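Local coordinates for protein catalase (Exiguobacterium oxidotolerans, PDB 2J2M) that probably breaks down hydrogen peroxide to water and oxygen at a haem group, as expected of a haem catalase that assembles as a tetramer, at residues S189-R194 with S243-Q248; K202-H207 with D401-H406; F261-D266 with D287-Q292. One frame throughout, in Å; residues are numbered along the deposited sequence.

Contact 1 of 3, residues S189-R194 with S243-Q248; sequences SYRKMR and SNDTFQ
The carboxylate of Asp-245 meets both Ser-189 and Arg-191, tying the loop that leads into strand 195-196 to helix 241-251. This helix lies in the connection between strands 210-219 and 257-265 of the antiparallel catalase barrel, so the contact packs a helical excursion of the barrel against the loop at 189-194. Ser-189 OG donates to Asp-245 OD2 at 2.9 Å, approaching from above the carboxylate plane. With CG anti to the backbone N (chi1 169°), Asp-245 holds its carboxylate out toward the loop, where Arg-191 crosses it at about a right angle. The salt bridge runs from Arg-191 NH1 to Asp-245 OD1 at 3.1 Å; as hydrogen bonds, NH1 to OD1 and NH1 to OD2 are both weak, the former strongly bent. Guanidinium and carboxylate planes stand 50° apart, so the two groups do not form a flat, two-pronged pair. The bend of the arginine at chi3 (-96°) turns the guanidinium away from the line of its own chain, and its NH2 forms another salt bridge with Asp-254. The two carboxylates probably offset the buried positive charge.

Tyr-190, whose side chain is about 10 Å from a bound haem, fills the other end of the contact. Its hydroxyl and Ser-243 OG both bond to Glu-105 OE2, and Phe-60 of strand 59-68 packs against Tyr-190, Ser-243 and Thr-246 alike. Thr-246 OG1, already bonded to the carbonyl of Ala-242 in its own helix, rests 3.5 Å from Tyr-190 CB, while Ser-243 OG lies in the ring plane, 3.9 Å from Tyr-190 CE2.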
loop_
_atom_site.group_PDB
_atom_site.type_symbol
_atom_site.label_atom_id
_atom_site.label_comp_id
_atom_site.label_asym_id
_atom_site.label_seq_id
_atom_site.Cartn_x
_atom_site.Cartn_y
_atom_site.Cartn_z
ATOM N N SER A 189 -17.457 32.128 -0.065
ATOM C CA SER A 189 -17.452 30.804 0.522
ATOM C C SER A 189 -18.168 29.765 -0.338
ATOM O O SER A 189 -18.808 30.070 -1.366
ATOM C CB SER A 189 -18.009 30.808 1.949
ATOM O OG SER A 189 -19.323 31.292 1.951
ATOM N N TYR A 190 -18.027 28.527 0.123
ATOM C CA TYR A 190 -18.681 27.376 -0.457
ATOM C C TYR A 190 -20.199 27.529 -0.599
ATOM O O TYR A 190 -20.772 27.061 -1.590
ATOM C CB TYR A 190 -18.313 26.137 0.360
ATOM C CG TYR A 190 -16.818 25.828 0.339
ATOM C CD1 TYR A 190 -16.071 25.994 -0.815
ATOM C CD2 TYR A 190 -16.163 25.355 1.479
ATOM C CE1 TYR A 190 -14.698 25.706 -0.836
ATOM C CE2 TYR A 190 -14.795 25.061 1.462
ATOM C CZ TYR A 190 -14.074 25.234 0.295
ATOM O OH TYR A 190 -12.740 24.946 0.263
ATOM N N ARG A 191 -20.838 28.200 0.365
ATOM C CA ARG A 191 -22.290 28.340 0.371
ATOM C C ARG A 191 -22.741 29.507 -0.513
ATOM O O ARG A 191 -23.938 29.650 -0.834
ATOM C CB ARG A 191 -22.832 28.458 1.802
ATOM C CG ARG A 191 -22.434 29.717 2.532
ATOM C CD ARG A 191 -22.476 29.536 4.057
ATOM N NE ARG A 191 -23.739 30.016 4.576
ATOM C CZ ARG A 191 -23.930 31.204 5.140
ATOM N NH1 ARG A 191 -22.921 32.046 5.321
ATOM N NH2 ARG A 191 -25.145 31.525 5.563
ATOM N N LYS A 192 -21.775 30.325 -0.929
ATOM C CA LYS A 192 -22.079 31.474 -1.774
ATOM C C LYS A 192 -21.514 31.336 -3.185
ATOM O O LYS A 192 -20.977 32.287 -3.745
ATOM C CB LYS A 192 -21.600 32.753 -1.107
ATOM C CG LYS A 192 -22.255 32.971 0.239
ATOM C CD LYS A 192 -22.003 34.363 0.785
ATOM C CE LYS A 192 -22.574 34.455 2.203
ATOM N NZ LYS A 192 -22.190 35.747 2.820
ATOM N N MET A 193 -21.663 30.146 -3.747
ATOM C CA MET A 193 -21.194 29.844 -5.090
ATOM C C MET A 193 -22.167 28.919 -5.800
ATOM O O MET A 193 -22.970 28.211 -5.171
ATOM C CB MET A 193 -19.817 29.175 -5.041
ATOM C CG MET A 193 -19.857 27.687 -4.717
ATOM S SD MET A 193 -18.198 27.067 -4.435
ATOM C CE MET A 193 -18.538 25.303 -4.139
ATOM N N ARG A 194 -22.071 28.914 -7.120
ATOM C CA ARG A 194 -22.916 28.072 -7.953
ATOM C C ARG A 194 -22.216 26.746 -8.246
ATOM O O ARG A 194 -21.063 26.524 -7.810
ATOM C CB ARG A 194 -23.283 28.822 -9.255
ATOM C CG ARG A 194 -22.097 29.523 -9.945
ATOM C CD ARG A 194 -22.279 29.586 -11.448
ATOM N NE ARG A 194 -21.297 30.485 -12.069
ATOM C CZ ARG A 194 -21.268 30.807 -13.366
ATOM N NH1 ARG A 194 -20.339 31.657 -13.812
ATOM N NH2 ARG A 194 -22.170 30.289 -14.213
ATOM N N SER A 243 -14.474 26.848 4.858
ATOM C CA SER A 243 -14.824 25.695 5.714
ATOM C C SER A 243 -15.479 26.161 7.016
ATOM O O SER A 243 -16.568 25.707 7.360
ATOM C CB SER A 243 -13.573 24.852 6.042
ATOM O OG SER A 243 -13.201 24.072 4.920
ATOM N N ASN A 244 -14.782 27.044 7.729
ATOM C CA ASN A 244 -15.288 27.706 8.919
ATOM C C ASN A 244 -16.714 28.264 8.758
ATOM O O ASN A 244 -17.597 27.926 9.549
ATOM C CB ASN A 244 -14.341 28.849 9.292
ATOM C CG ASN A 244 -14.427 29.230 10.759
ATOM O OD1 ASN A 244 -15.140 28.589 11.547
ATOM N ND2 ASN A 244 -13.668 30.270 11.145
ATOM N N ASP A 245 -16.916 29.097 7.729
ATOM C CA ASP A 245 -18.195 29.761 7.466
ATOM C C ASP A 245 -19.312 28.761 7.140
ATOM O O ASP A 245 -20.428 28.902 7.633
ATOM C CB ASP A 245 -18.051 30.808 6.331
ATOM C CG ASP A 245 -19.401 31.328 5.826
ATOM O OD1 ASP A 245 -20.022 32.161 6.501
ATOM O OD2 ASP A 245 -19.857 30.904 4.745
ATOM N N THR A 246 -19.002 27.753 6.317
ATOM C CA THR A 246 -19.993 26.728 5.944
ATOM C C THR A 246 -20.311 25.795 7.114
ATOM O O THR A 246 -21.475 25.370 7.289
ATOM C CB THR A 246 -19.571 25.874 4.699
ATOM O OG1 THR A 246 -19.019 26.718 3.688
ATOM C CG2 THR A 246 -20.770 25.163 4.108
ATOM N N PHE A 247 -19.284 25.457 7.896
ATOM C CA PHE A 247 -19.529 24.690 9.115
ATOM C C PHE A 247 -20.422 25.429 10.129
ATOM O O PHE A 247 -21.354 24.829 10.668
ATOM C CB PHE A 247 -18.240 24.238 9.794
ATOM C CG PHE A 247 -18.470 23.248 10.897
ATOM C CD1 PHE A 247 -18.875 23.670 12.169
ATOM C CD2 PHE A 247 -18.291 21.894 10.673
ATOM C CE1 PHE A 247 -19.109 22.755 13.183
ATOM C CE2 PHE A 247 -18.507 20.978 11.692
ATOM C CZ PHE A 247 -18.921 21.409 12.948
ATOM N N GLN A 248 -20.138 26.705 10.383
ATOM C CA GLN A 248 -20.920 27.505 11.333
ATOM C C GLN A 248 -22.385 27.702 10.899
ATOM O O GLN A 248 -23.299 27.555 11.708
ATOM C CB GLN A 248 -20.245 28.868 11.591
ATOM C CG GLN A 248 -18.950 28.799 12.429
ATOM C CD GLN A 248 -19.092 27.891 13.653
ATOM O OE1 GLN A 248 -18.354 26.894 13.798
ATOM N NE2 GLN A 248 -20.053 28.212 14.527
#

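Contact 2 of 3, residues K202-H207 with D401-H406; sequences KWVNAH and DTQPLH
Lys-202 NZ has two partners: Gln-403 OE1 at 2.7 Å and, in a salt bridge, Glu-328. The amine meets the amide oxygen at a C=O...N angle of 114°, tilted 27° from the carbonyl plane. The two side chains run alongside one another in opposite senses, the lysine extended beyond CG and the glutamine folded at chi2 (-61°), which brings OE1 back beside Lys-202 CE as well, at 3.3 Å. Cutting the lysine back to an alanine here is likely to leave Gln-403 OE1 without this donor and Glu-328 without this salt-bridge partner. The contact lays segment 401-406, which precedes the C-terminal helices, over strand 201-204 of the catalase barrel, at a subunit interface: Gln-403 and Pro-404 form an antiparallel ladder with a strand of the third subunit, and the backbone O of Asp-401 accepts from Arg-23 of the fourth subunit. Further along the strand the chemistry changes. Val-204 and Asp-401 point at each other from opposing segments, Val-204 CG1 lying 3.3 Å from Asp-401 OD1, an apolar methyl against a carboxylate. Gln-403 NE2 reaches Asp-401 OD2 in a weak bond of 3.5 Å, and a water donates both to Asp-401 OD1 and, at 3.0 Å, to the carbonyl oxygen of Asn-205.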
loop_
_atom_site.group_PDB
_atom_site.type_symbol
_atom_site.label_atom_id
_atom_site.label_comp_id
_atom_site.label_asym_id
_atom_site.label_seq_id
_atom_site.Cartn_x
_atom_site.Cartn_y
_atom_site.Cartn_z
ATOM N N LYS A 202 -25.976 12.323 -20.887
ATOM C CA LYS A 202 -27.148 11.799 -21.578
ATOM C C LYS A 202 -28.176 11.340 -20.555
ATOM O O LYS A 202 -27.850 10.636 -19.588
ATOM C CB LYS A 202 -26.768 10.628 -22.489
ATOM C CG LYS A 202 -26.021 11.034 -23.757
ATOM C CD LYS A 202 -25.431 9.817 -24.473
ATOM C CE LYS A 202 -25.105 10.177 -25.931
ATOM N NZ LYS A 202 -24.694 9.044 -26.802
ATOM N N TRP A 203 -29.422 11.752 -20.763
ATOM C CA TRP A 203 -30.533 11.205 -20.014
ATOM C C TRP A 203 -31.412 10.480 -21.022
ATOM O O TRP A 203 -31.704 11.011 -22.112
ATOM C CB TRP A 203 -31.301 12.321 -19.337
ATOM C CG TRP A 203 -30.676 12.860 -18.064
ATOM C CD1 TRP A 203 -29.439 12.562 -17.544
ATOM C CD2 TRP A 203 -31.265 13.817 -17.169
ATOM N NE1 TRP A 203 -29.233 13.256 -16.381
ATOM C CE2 TRP A 203 -30.337 14.033 -16.122
ATOM C CE3 TRP A 203 -32.502 14.485 -17.134
ATOM C CZ2 TRP A 203 -30.607 14.902 -15.044
ATOM C CZ3 TRP A 203 -32.755 15.360 -16.086
ATOM C CH2 TRP A 203 -31.812 15.567 -15.055
ATOM N N VAL A 204 -31.790 9.255 -20.669
ATOM C CA VAL A 204 -32.602 8.383 -21.495
ATOM C C VAL A 204 -33.897 8.143 -20.719
ATOM O O VAL A 204 -33.839 7.846 -19.514
ATOM C CB VAL A 204 -31.896 7.027 -21.692
ATOM C CG1 VAL A 204 -32.684 6.126 -22.634
ATOM C CG2 VAL A 204 -30.454 7.220 -22.199
ATOM N N ASN A 205 -35.055 8.287 -21.383
ATOM C CA ASN A 205 -36.344 7.981 -20.728
ATOM C C ASN A 205 -36.777 6.537 -20.906
ATOM O O ASN A 205 -36.033 5.711 -21.484
ATOM C CB ASN A 205 -37.480 8.982 -21.081
ATOM C CG ASN A 205 -37.849 8.973 -22.561
ATOM O OD1 ASN A 205 -37.718 7.962 -23.255
ATOM N ND2 ASN A 205 -38.292 10.116 -23.046
ATOM N N ALA A 206 -37.979 6.241 -20.393
ATOM C CA ALA A 206 -38.498 4.878 -20.304
ATOM C C ALA A 206 -38.696 4.255 -21.676
ATOM O O ALA A 206 -38.714 3.030 -21.813
ATOM C CB ALA A 206 -39.791 4.856 -19.531
ATOM N N HIS A 207 -38.830 5.099 -22.694
ATOM C CA HIS A 207 -38.943 4.610 -24.061
ATOM C C HIS A 207 -37.625 4.604 -24.839
ATOM O O HIS A 207 -37.584 4.191 -26.000
ATOM C CB HIS A 207 -40.076 5.319 -24.809
ATOM C CG HIS A 207 -41.314 4.486 -24.903
ATOM N ND1 HIS A 207 -42.242 4.410 -23.881
ATOM C CD2 HIS A 207 -41.752 3.645 -25.877
ATOM C CE1 HIS A 207 -43.209 3.572 -24.230
ATOM N NE2 HIS A 207 -42.933 3.091 -25.433
ATOM N N ASP A 401 -28.957 1.093 -22.859
ATOM C CA ASP A 401 -29.289 1.015 -24.278
ATOM C C ASP A 401 -28.133 1.408 -25.179
ATOM O O ASP A 401 -27.196 2.119 -24.760
ATOM C CB ASP A 401 -30.564 1.774 -24.631
ATOM C CG ASP A 401 -30.750 2.994 -23.792
ATOM O OD1 ASP A 401 -31.748 3.019 -23.010
ATOM O OD2 ASP A 401 -29.898 3.913 -23.914
ATOM N N THR A 402 -28.175 0.859 -26.395
ATOM C CA THR A 402 -27.247 1.225 -27.458
ATOM C C THR A 402 -27.295 2.746 -27.691
ATOM O O THR A 402 -28.320 3.382 -27.498
ATOM C CB THR A 402 -27.575 0.479 -28.776
ATOM O OG1 THR A 402 -28.860 0.897 -29.248
ATOM C CG2 THR A 402 -27.600 -1.007 -28.578
ATOM N N GLN A 403 -26.171 3.320 -28.096
ATOM C CA GLN A 403 -26.126 4.723 -28.493
ATOM C C GLN A 403 -25.546 4.795 -29.916
ATOM O O GLN A 403 -24.932 3.829 -30.356
ATOM C CB GLN A 403 -25.276 5.506 -27.496
ATOM C CG GLN A 403 -25.983 5.859 -26.185
ATOM C CD GLN A 403 -27.200 6.742 -26.402
ATOM O OE1 GLN A 403 -27.115 7.827 -27.023
ATOM N NE2 GLN A 403 -28.358 6.271 -25.918
ATOM N N PRO A 404 -25.746 5.915 -30.641
ATOM C CA PRO A 404 -25.278 5.954 -32.035
ATOM C C PRO A 404 -23.788 6.164 -32.196
ATOM O O PRO A 404 -23.148 6.773 -31.348
ATOM C CB PRO A 404 -26.013 7.164 -32.642
ATOM C CG PRO A 404 -26.877 7.740 -31.554
ATOM C CD PRO A 404 -26.412 7.173 -30.250
ATOM N N LEU A 405 -23.252 5.647 -33.299
ATOM C CA LEU A 405 -21.901 5.971 -33.762
ATOM C C LEU A 405 -22.023 6.656 -35.101
ATOM O O LEU A 405 -22.797 6.197 -35.957
ATOM C CB LEU A 405 -21.086 4.711 -33.966
ATOM C CG LEU A 405 -20.517 3.988 -32.770
ATOM C CD1 LEU A 405 -19.649 2.868 -33.305
ATOM C CD2 LEU A 405 -19.723 4.977 -31.913
ATOM N N HIS A 406 -21.239 7.709 -35.297
ATOM C CA HIS A 406 -21.367 8.569 -36.468
ATOM C C HIS A 406 -20.103 8.655 -37.349
ATOM O O HIS A 406 -19.981 9.560 -38.156
ATOM C CB HIS A 406 -21.775 9.982 -36.024
ATOM C CG HIS A 406 -23.041 10.024 -35.221
ATOM N ND1 HIS A 406 -24.281 9.726 -35.760
ATOM C CD2 HIS A 406 -23.264 10.347 -33.920
ATOM C CE1 HIS A 406 -25.211 9.871 -34.829
ATOM N NE2 HIS A 406 -24.619 10.237 -33.703
HETATM O O HOH W 1 -34.678 2.998 -21.549
#

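Contact 3 of 3, residues F261-D266 with D287-Q292; sequences FVQVLD and DVIPFQ
The rings of Phe-261 and Phe-291 lean together obliquely, centroids 5.9 Å apart and planes at 49°. Their closest touch is not between the rings themselves: Phe-261 CD1 lies 3.5 Å from CB of Phe-291. His-293 makes an edge-to-face pair with Phe-261. The Phe-291 ring also meets the amide of Gln-263, CE1 lying 3.4 Å from the amide carbon CD, with the two planes 66° apart.

Here neighbouring strands of the catalase barrel, 257-265 and 292-302, come together at the close of the long connection between them. Val-262 and Gln-292 form an antiparallel hydrogen-bonded pair, each backbone N donating to the other's O. Toward Pro-290 the ladder does not continue: Pro-290 has no N-H to offer, and a water bridges the two chain segments instead. That water donates to Pro-290 O at 2.6 Å, accepts from Gln-292 NE2, and accepts weakly from Val-264 N. Gln-292 NE2 also bonds to the hydroxyl of Tyr-75.

Gln-263 crosses to the loop by its end. Extended beyond CG, it carries NE2 to Ile-289 O, 2.6 Å away and nearly straight (169°), with that oxygen close to the amide plane. Ile-289 in return packs its CG2 3.6 Å from Gln-263 CB, while its CD1 meets Leu-265 CD1 at 4.0 Å.

The carbonyl of Trp-284 is a second acceptor for Gln-263 NE2, and OE1 accepts from Arg-216. With donors and acceptor so placed, the amide's orientation is probably fixed: flipped over, it would set oxygen against two carbonyls and N-H groups against an arginine, so a single side chain joins the returning loop to strand 210-219 through Arg-216.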
loop_
_atom_site.group_PDB
_atom_site.type_symbol
_atom_site.label_atom_id
_atom_site.label_comp_id
_atom_site.label_asym_id
_atom_site.label_seq_id
_atom_site.Cartn_x
_atom_site.Cartn_y
_atom_site.Cartn_z
ATOM N N PHE A 261 -31.137 22.914 -11.684
ATOM C CA PHE A 261 -31.781 23.115 -12.949
ATOM C C PHE A 261 -31.093 22.226 -13.995
ATOM O O PHE A 261 -29.939 21.777 -13.819
ATOM C CB PHE A 261 -31.688 24.580 -13.398
ATOM C CG PHE A 261 -32.434 25.565 -12.525
ATOM C CD1 PHE A 261 -33.659 26.080 -12.934
ATOM C CD2 PHE A 261 -31.881 26.022 -11.317
ATOM C CE1 PHE A 261 -34.350 27.011 -12.157
ATOM C CE2 PHE A 261 -32.564 26.949 -10.509
ATOM C CZ PHE A 261 -33.800 27.445 -10.931
ATOM N N VAL A 262 -31.817 21.996 -15.093
ATOM C CA VAL A 262 -31.361 21.134 -16.149
ATOM C C VAL A 262 -31.509 21.855 -17.479
ATOM O O VAL A 262 -32.525 22.480 -17.737
ATOM C CB VAL A 262 -32.106 19.747 -16.121
ATOM C CG1 VAL A 262 -33.592 19.884 -16.458
ATOM C CG2 VAL A 262 -31.446 18.744 -17.061
ATOM N N GLN A 263 -30.474 21.784 -18.305
ATOM C CA GLN A 263 -30.550 22.219 -19.704
ATOM C C GLN A 263 -30.580 21.011 -20.631
ATOM O O GLN A 263 -29.787 20.074 -20.490
ATOM C CB GLN A 263 -29.380 23.137 -20.062
ATOM C CG GLN A 263 -29.474 24.522 -19.440
ATOM C CD GLN A 263 -28.199 25.289 -19.627
ATOM O OE1 GLN A 263 -27.168 24.930 -19.074
ATOM N NE2 GLN A 263 -28.250 26.340 -20.430
ATOM N N VAL A 264 -31.509 21.064 -21.584
ATOM C CA VAL A 264 -31.804 19.954 -22.479
ATOM C C VAL A 264 -31.624 20.340 -23.952
ATOM O O VAL A 264 -32.200 21.309 -24.455
ATOM C CB VAL A 264 -33.231 19.408 -22.237
ATOM C CG1 VAL A 264 -33.508 18.220 -23.140
ATOM C CG2 VAL A 264 -33.410 19.008 -20.766
ATOM N N LEU A 265 -30.808 19.540 -24.618
ATOM C CA LEU A 265 -30.426 19.742 -25.990
ATOM C C LEU A 265 -30.628 18.435 -26.729
ATOM O O LEU A 265 -29.985 17.431 -26.412
ATOM C CB LEU A 265 -28.947 20.145 -26.075
ATOM C CG LEU A 265 -28.366 20.226 -27.497
ATOM C CD1 LEU A 265 -28.979 21.379 -28.337
ATOM C CD2 LEU A 265 -26.851 20.343 -27.431
ATOM N N ASP A 266 -31.519 18.456 -27.714
ATOM C CA ASP A 266 -31.836 17.259 -28.471
ATOM C C ASP A 266 -30.631 16.869 -29.339
ATOM O O ASP A 266 -29.997 17.733 -29.969
ATOM C CB ASP A 266 -33.069 17.492 -29.305
ATOM C CG ASP A 266 -33.519 16.265 -30.003
ATOM O OD1 ASP A 266 -34.500 15.631 -29.534
ATOM O OD2 ASP A 266 -32.877 15.893 -31.015
ATOM N N ASP A 287 -29.629 31.958 -22.080
ATOM C CA ASP A 287 -30.207 32.662 -23.216
ATOM C C ASP A 287 -30.526 31.739 -24.378
ATOM O O ASP A 287 -31.525 31.931 -25.082
ATOM C CB ASP A 287 -29.195 33.702 -23.735
ATOM C CG ASP A 287 -29.475 35.084 -23.223
ATOM O OD1 ASP A 287 -28.501 35.799 -22.883
ATOM O OD2 ASP A 287 -30.672 35.467 -23.135
ATOM N N VAL A 288 -29.642 30.784 -24.630
ATOM C CA VAL A 288 -29.834 29.940 -25.791
ATOM C C VAL A 288 -30.527 28.631 -25.409
ATOM O O VAL A 288 -31.318 28.114 -26.195
ATOM C CB VAL A 288 -28.542 29.768 -26.668
ATOM C CG1 VAL A 288 -27.617 31.005 -26.555
ATOM C CG2 VAL A 288 -27.795 28.479 -26.361
ATOM N N ILE A 289 -30.246 28.120 -24.213
ATOM C CA ILE A 289 -30.901 26.920 -23.703
ATOM C C ILE A 289 -31.397 27.104 -22.247
ATOM O O ILE A 289 -30.596 27.154 -21.305
ATOM C CB ILE A 289 -30.012 25.641 -23.847
ATOM C CG1 ILE A 289 -29.751 25.329 -25.324
ATOM C CG2 ILE A 289 -30.689 24.421 -23.184
ATOM C CD1 ILE A 289 -28.712 24.294 -25.543
ATOM N N PRO A 290 -32.734 27.152 -22.066
ATOM C CA PRO A 290 -33.336 27.499 -20.769
ATOM C C PRO A 290 -32.965 26.510 -19.648
ATOM O O PRO A 290 -32.720 25.323 -19.914
ATOM C CB PRO A 290 -34.851 27.442 -21.045
ATOM C CG PRO A 290 -34.998 27.454 -22.545
ATOM C CD PRO A 290 -33.745 26.832 -23.097
ATOM N N PHE A 291 -32.918 27.014 -18.416
ATOM C CA PHE A 291 -32.798 26.181 -17.219
ATOM C C PHE A 291 -34.205 25.662 -16.884
ATOM O O PHE A 291 -35.182 26.396 -16.966
ATOM C CB PHE A 291 -32.280 27.011 -16.023
ATOM C CG PHE A 291 -30.806 27.433 -16.100
ATOM C CD1 PHE A 291 -30.068 27.370 -17.294
ATOM C CD2 PHE A 291 -30.177 27.954 -14.969
ATOM C CE1 PHE A 291 -28.710 27.799 -17.346
ATOM C CE2 PHE A 291 -28.836 28.389 -15.012
ATOM C CZ PHE A 291 -28.099 28.308 -16.210
ATOM N N GLN A 292 -34.326 24.395 -16.528
ATOM C CA GLN A 292 -35.618 23.885 -16.077
ATOM C C GLN A 292 -35.428 23.341 -14.676
ATOM O O GLN A 292 -34.579 22.476 -14.458
ATOM C CB GLN A 292 -36.160 22.808 -17.018
ATOM C CG GLN A 292 -36.202 23.209 -18.486
ATOM C CD GLN A 292 -36.837 22.154 -19.339
ATOM O OE1 GLN A 292 -37.924 21.654 -19.025
ATOM N NE2 GLN A 292 -36.158 21.774 -20.409
HETATM O O HOH W 2 -33.866 23.362 -21.246
#

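Contacts 2 and 3 reach the same barrel sheet and touch each other, Trp-203 CZ3 packing 3.8 Å from Val-262 CG2. Contact 1 lies apart, about 37 Å from contact 2 and 27 Å from contact 3 between centres, and nearer the middle of the chain. Contacts 1 and 2 are buried, but contact 2 lies farther from the chain's centre and is also flanked by neighbouring subunits; contact 3 is partly buried and meets no other chain. Chemistry follows place: a charged pair between helix and loop in 1, a lysine-amide bond with water beside it in 2, and backbone pairing, a side-chain amide bond to the loop and aromatic and aliphatic packing in 3.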